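Local coordinates for packaging protein UL32 (Human herpesvirus 8 type M, PDB 6XF9) that binds zinc and assembles into a pentameric ring required for herpesviral genome packaging, probably by helping bring new capsids to nuclear replication compartments, at residues W5-G8 / T9-H13; V433-T436 / T437-I441. All coordinates share one frame; numbering follows the deposited sequence.

Contact 1 of 2, residues W5-G8 / T9-H13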
ATOM      1  N   TRP D   5      53.897  -1.551   2.681  1.00 47.73           N
ATOM      2  CA  TRP D   5      53.648  -0.407   3.564  1.00 48.45           C
ATOM      3  C   TRP D   5      54.935   0.259   4.019  1.00 49.63           C
ATOM      4  O   TRP D   5      55.102   0.604   5.188  1.00 50.22           O
ATOM      5  CB  TRP D   5      52.813  -0.811   4.781  1.00 47.80           C
ATOM      6  CG  TRP D   5      51.443  -0.252   4.717  1.00 47.65           C
ATOM      7  CD1 TRP D   5      50.947   0.776   5.465  1.00 48.55           C
ATOM      8  CD2 TRP D   5      50.383  -0.676   3.851  1.00 46.68           C
ATOM      9  NE1 TRP D   5      49.646   1.026   5.109  1.00 48.35           N
ATOM     10  CE2 TRP D   5      49.271   0.149   4.124  1.00 47.02           C
ATOM     11  CE3 TRP D   5      50.267  -1.676   2.870  1.00 45.72           C
ATOM     12  CZ2 TRP D   5      48.046   0.012   3.452  1.00 46.15           C
ATOM     13  CZ3 TRP D   5      49.053  -1.813   2.196  1.00 44.95           C
ATOM     14  CH2 TRP D   5      47.955  -0.971   2.497  1.00 45.08           C
ATOM     15  N   GLN D   6      55.841   0.483   3.084  1.00 60.90           N
ATOM     16  CA  GLN D   6      57.116   1.093   3.430  1.00 61.94           C
ATOM     17  C   GLN D   6      57.241   2.441   2.764  1.00 63.59           C
ATOM     18  O   GLN D   6      57.229   2.530   1.531  1.00 64.06           O
ATOM     19  CB  GLN D   6      58.294   0.206   3.052  1.00 61.78           C
ATOM     20  CG  GLN D   6      58.261  -1.065   3.830  1.00 60.69           C
ATOM     21  CD  GLN D   6      59.625  -1.626   4.089  1.00 61.19           C
ATOM     22  OE1 GLN D   6      60.284  -1.229   5.068  1.00 61.72           O
ATOM     23  NE2 GLN D   6      60.057  -2.573   3.250  1.00 61.23           N
ATOM     24  N   LEU D   7      57.380   3.481   3.583  1.00 53.91           N
ATOM     25  CA  LEU D   7      57.565   4.818   3.038  1.00 55.89           C
ATOM     26  C   LEU D   7      58.631   4.833   1.943  1.00 56.72           C
ATOM     27  O   LEU D   7      58.409   5.390   0.854  1.00 57.85           O
ATOM     28  CB  LEU D   7      57.926   5.757   4.180  1.00 56.71           C
ATOM     29  CG  LEU D   7      58.110   7.235   3.908  1.00 58.85           C
ATOM     30  CD1 LEU D   7      57.077   7.745   2.924  1.00 59.99           C
ATOM     31  CD2 LEU D   7      57.995   7.960   5.256  1.00 59.37           C
ATOM     32  N   GLY D   8      59.744   4.123   2.168  1.00 55.27           N
ATOM     33  CA  GLY D   8      60.784   4.048   1.155  1.00 55.85           C
ATOM     34  C   GLY D   8      60.282   3.535  -0.183  1.00 55.87           C
ATOM     35  O   GLY D   8      60.703   4.018  -1.237  1.00 57.19           O
ATOM     36  N   THR D   9      59.373   2.548  -0.163  1.00 63.19           N
ATOM     37  CA  THR D   9      58.845   2.014  -1.417  1.00 62.82           C
ATOM     38  C   THR D   9      58.078   3.096  -2.167  1.00 64.28           C
ATOM     39  O   THR D   9      58.120   3.174  -3.406  1.00 65.02           O
ATOM     40  CB  THR D   9      57.927   0.825  -1.153  1.00 60.92           C
ATOM     41  OG1 THR D   9      58.395   0.056  -0.028  1.00 59.90           O
ATOM     42  CG2 THR D   9      57.895  -0.059  -2.385  1.00 60.59           C
ATOM     43  N   ILE D  10      57.367   3.945  -1.418  1.00 61.04           N
ATOM     44  CA  ILE D  10      56.641   5.061  -2.016  1.00 62.78           C
ATOM     45  C   ILE D  10      57.618   6.046  -2.633  1.00 64.82           C
ATOM     46  O   ILE D  10      57.420   6.526  -3.759  1.00 66.14           O
ATOM     47  CB  ILE D  10      55.738   5.744  -0.972  1.00 63.07           C
ATOM     48  CG1 ILE D  10      54.529   4.854  -0.647  1.00 60.96           C
ATOM     49  CG2 ILE D  10      55.291   7.100  -1.494  1.00 65.42           C
ATOM     50  CD1 ILE D  10      53.910   5.150   0.684  1.00 60.58           C
ATOM     51  N   THR D  11      58.672   6.385  -1.875  1.00 69.89           N
ATOM     52  CA  THR D  11      59.643   7.389  -2.308  1.00 71.58           C
ATOM     53  C   THR D  11      60.372   6.985  -3.594  1.00 71.99           C
ATOM     54  O   THR D  11      60.486   7.790  -4.526  1.00 73.63           O
ATOM     55  CB  THR D  11      60.661   7.634  -1.186  1.00 71.32           C
ATOM     56  OG1 THR D  11      60.099   8.495  -0.182  1.00 71.98           O
ATOM     57  CG2 THR D  11      61.893   8.279  -1.734  1.00 72.59           C
ATOM     58  N   ARG D  12      60.827   5.731  -3.695  1.00 84.16           N
ATOM     59  CA  ARG D  12      61.632   5.391  -4.869  1.00 84.89           C
ATOM     60  C   ARG D  12      60.832   5.439  -6.165  1.00 85.67           C
ATOM     61  O   ARG D  12      61.381   5.791  -7.217  1.00 87.26           O
ATOM     62  CB  ARG D  12      62.325   4.056  -4.680  1.00 83.74           C
ATOM     63  CG  ARG D  12      61.609   2.851  -5.124  1.00 82.44           C
ATOM     64  CD  ARG D  12      62.560   1.723  -4.830  1.00 82.24           C
ATOM     65  NE  ARG D  12      62.702   1.722  -3.376  1.00 81.43           N
ATOM     66  CZ  ARG D  12      63.052   0.673  -2.649  1.00 80.70           C
ATOM     67  NH1 ARG D  12      63.322  -0.479  -3.248  1.00 81.41           N
ATOM     68  NH2 ARG D  12      63.133   0.788  -1.327  1.00 80.02           N
ATOM     69  N   HIS D  13      59.538   5.138  -6.123  1.00 70.37           N
ATOM     70  CA  HIS D  13      58.734   5.131  -7.339  1.00 70.99           C
ATOM     71  C   HIS D  13      57.955   6.430  -7.507  1.00 72.56           C
ATOM     72  O   HIS D  13      56.918   6.451  -8.183  1.00 72.97           O
ATOM     73  CB  HIS D  13      57.785   3.936  -7.356  1.00 69.04           C
ATOM     74  CG  HIS D  13      58.491   2.625  -7.296  1.00 67.56           C
ATOM     75  ND1 HIS D  13      58.771   1.991  -6.108  1.00 66.06           N
ATOM     76  CD2 HIS D  13      59.008   1.848  -8.272  1.00 67.73           C
ATOM     77  CE1 HIS D  13      59.410   0.862  -6.356  1.00 65.32           C
ATOM     78  NE2 HIS D  13      59.566   0.752  -7.662  1.00 66.29           N
TER
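R12 and T11 give their backbone N-H groups to the carbonyls of G8 and L7, four residues back, in the two straightest bonds between W5-G8 and T9-H13. R12 N lies 3.0 Å from G8 O, and T11 N lies 2.9 Å from L7 O. A third such bond, I10 N to Q6 O at 3.3 Å, opens the series. Q6 O is gripped from two more directions, each weakly: by T9 N and, at 3.1 Å, by the T9 hydroxyl OG1. A chi1 of -35° keeps that hydroxyl beside T9's own backbone N, on the side where Q6 O lies. Q6 is the N-cap of the short helix 7-12, and H13, at its far end, is the first residue to leave helical angles. H13 also serves as N-cap of helix 14-22, so the turn joins two helices directly. The H13 ring is held through ND1, which donates to T9 O at 3.0 Å; the bond is nearly linear (175°), and the acceptor lies in the ring plane. Helix 89-106 meets this turn at two points: H104 bonds NE2 of H13, the two imidazoles almost parallel, and A97 packs on the I10 side chain. Beyond the bonds, OG1 of T9 also packs against Q6 CB, 3.1 Å away, the two side chains passing at a slant, while the Q6 amide turns away to V3 O. The R12 chain, bent at chi3 (64°), folds back over the helix start, leaving NE 3.7 Å from G8 O; its NH1 forms a salt bridge with E101. I10 CB rests 3.3 Å from L7 O.

Contact 2 of 2, residues V433-T436 / T437-I441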
ATOM      1  N   VAL D 433      19.792   9.573  -5.148  1.00 63.41           N
ATOM      2  CA  VAL D 433      19.122   8.278  -5.067  1.00 63.05           C
ATOM      3  C   VAL D 433      17.689   8.515  -4.606  1.00 62.41           C
ATOM      4  O   VAL D 433      17.442   9.283  -3.669  1.00 61.91           O
ATOM      5  CB  VAL D 433      19.855   7.311  -4.106  1.00 62.45           C
ATOM      6  CG1 VAL D 433      19.111   5.986  -3.999  1.00 61.93           C
ATOM      7  CG2 VAL D 433      21.302   7.072  -4.562  1.00 63.15           C
ATOM      8  N   GLY D 434      16.755   7.808  -5.233  1.00 69.98           N
ATOM      9  CA  GLY D 434      15.337   7.930  -4.939  1.00 69.63           C
ATOM     10  C   GLY D 434      15.005   7.823  -3.466  1.00 68.62           C
ATOM     11  O   GLY D 434      15.710   7.138  -2.722  1.00 68.37           O
ATOM     12  N   LYS D 435      13.939   8.487  -3.020  1.00 82.77           N
ATOM     13  CA  LYS D 435      13.649   8.483  -1.595  1.00 82.04           C
ATOM     14  C   LYS D 435      13.285   7.100  -1.113  1.00 81.38           C
ATOM     15  O   LYS D 435      13.731   6.694  -0.037  1.00 80.96           O
ATOM     16  CB  LYS D 435      12.480   9.420  -1.275  1.00 82.39           C
ATOM     17  CG  LYS D 435      12.268   9.698   0.201  1.00 81.88           C
ATOM     18  CD  LYS D 435      10.920  10.374   0.449  1.00 82.88           C
ATOM     19  CE  LYS D 435      11.040  11.888   0.210  1.00 83.96           C
ATOM     20  NZ  LYS D 435      12.181  12.466   1.015  1.00 83.76           N
ATOM     21  N   THR D 436      12.582   6.314  -1.925  1.00 70.45           N
ATOM     22  CA  THR D 436      12.144   5.028  -1.400  1.00 70.04           C
ATOM     23  C   THR D 436      13.309   4.063  -1.267  1.00 69.76           C
ATOM     24  O   THR D 436      13.419   3.353  -0.257  1.00 69.19           O
ATOM     25  CB  THR D 436      11.059   4.420  -2.276  1.00 71.48           C
ATOM     26  OG1 THR D 436       9.926   5.298  -2.299  1.00 73.35           O
ATOM     27  CG2 THR D 436      10.641   3.084  -1.669  1.00 71.50           C
ATOM     28  N   THR D 437      14.191   4.021  -2.269  1.00 72.62           N
ATOM     29  CA  THR D 437      15.362   3.159  -2.147  1.00 72.59           C
ATOM     30  C   THR D 437      16.374   3.699  -1.146  1.00 72.12           C
ATOM     31  O   THR D 437      17.101   2.916  -0.531  1.00 71.82           O
ATOM     32  CB  THR D 437      16.022   2.963  -3.504  1.00 73.53           C
ATOM     33  OG1 THR D 437      16.562   4.211  -3.926  1.00 74.14           O
ATOM     34  CG2 THR D 437      15.012   2.473  -4.540  1.00 74.22           C
ATOM     35  N   SER D 438      16.415   5.016  -0.923  1.00 58.75           N
ATOM     36  CA  SER D 438      17.324   5.569   0.084  1.00 58.27           C
ATOM     37  C   SER D 438      16.934   5.129   1.488  1.00 57.39           C
ATOM     38  O   SER D 438      17.775   4.674   2.269  1.00 57.11           O
ATOM     39  CB  SER D 438      17.337   7.087  -0.010  1.00 58.76           C
ATOM     40  OG  SER D 438      18.169   7.620   0.992  1.00 58.81           O
ATOM     41  N   LEU D 439      15.651   5.209   1.813  1.00 57.92           N
ATOM     42  CA  LEU D 439      15.195   4.850   3.149  1.00 57.38           C
ATOM     43  C   LEU D 439      15.161   3.339   3.340  1.00 56.87           C
ATOM     44  O   LEU D 439      15.160   2.857   4.477  1.00 56.37           O
ATOM     45  CB  LEU D 439      13.806   5.456   3.394  1.00 57.63           C
ATOM     46  CG  LEU D 439      13.694   6.975   3.189  1.00 58.04           C
ATOM     47  CD1 LEU D 439      12.266   7.422   3.454  1.00 58.21           C
ATOM     48  CD2 LEU D 439      14.700   7.726   4.047  1.00 58.11           C
ATOM     49  N   ASP D 440      15.173   2.594   2.238  1.00 75.27           N
ATOM     50  CA  ASP D 440      15.293   1.140   2.282  1.00 75.05           C
ATOM     51  C   ASP D 440      16.697   0.705   2.687  1.00 74.75           C
ATOM     52  O   ASP D 440      16.871  -0.244   3.462  1.00 74.28           O
ATOM     53  CB  ASP D 440      14.916   0.584   0.913  1.00 75.66           C
ATOM     54  CG  ASP D 440      13.452   0.207   0.836  1.00 76.24           C
ATOM     55  OD1 ASP D 440      12.967  -0.370   1.848  1.00 76.19           O
ATOM     56  OD2 ASP D 440      12.786   0.510  -0.191  1.00 76.69           O
ATOM     57  N   ILE D 441      17.709   1.351   2.115  1.00 48.83           N
ATOM     58  CA  ILE D 441      19.085   1.093   2.511  1.00 48.45           C
ATOM     59  C   ILE D 441      19.274   1.392   3.995  1.00 47.99           C
ATOM     60  O   ILE D 441      19.787   0.565   4.761  1.00 47.78           O
ATOM     61  CB  ILE D 441      20.030   1.927   1.633  1.00 49.06           C
ATOM     62  CG1 ILE D 441      19.918   1.466   0.181  1.00 49.89           C
ATOM     63  CG2 ILE D 441      21.434   1.797   2.119  1.00 49.09           C
ATOM     64  CD1 ILE D 441      20.642   2.344  -0.827  1.00 50.74           C
TER
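T437 OG1 touches both V433 and G434. Its chi1 of 67° sets the hydroxyl between the backbone N and the carbonyl carbon, where it reaches back to G434 O in a weak hydrogen bond of 3.3 Å. The same oxygen lies 3.1 Å from V433 CG1, a methyl whose side chain runs at about a right angle to that of T437. S438 follows with a firmer bond, its N-H meeting G434 O at 2.9 Å, while its CB packs against that carbonyl. G434 is the N-cap of helix 435-451, so its oxygen, bound by both backbone and hydroxyl, begins the helical ladder. L439 N carries it on to K435 O at 3.1 Å, close to straight (163°). Alongside, CD1 of L439 lies 4.0 Å from K435 CG, the two chains pointing the same way; L439 also packs on T175 of a neighbouring subunit. D440 N bonds T436 O at a more bent 136°. The D440 and T436 side chains lie side by side, D440 OD2 only 2.9 Å from T436 O, two acceptors without a hydrogen bond. I441 continues the ladder to T437 O and turns its side chain onto L424 and L428 of helix 416-430.

From the N terminus, contact 1 comes first, spanning the whole of the first helix, 7-12; contact 2 opens only after most of the chain has passed, at the start of helix 435-451. The two are in series, neither nested nor crossed, and each closes only local helical turns, no long loop. Their centres lie 42 Å apart on opposite sides of the chain's centre, with about 27 Å between nearest atoms. Contact 1 joins the N-terminal helices to helix 89-106. Contact 2 sets helix 435-451 against helix 416-430 and reaches a second subunit of the pentamer. Both lie away from the zinc sites.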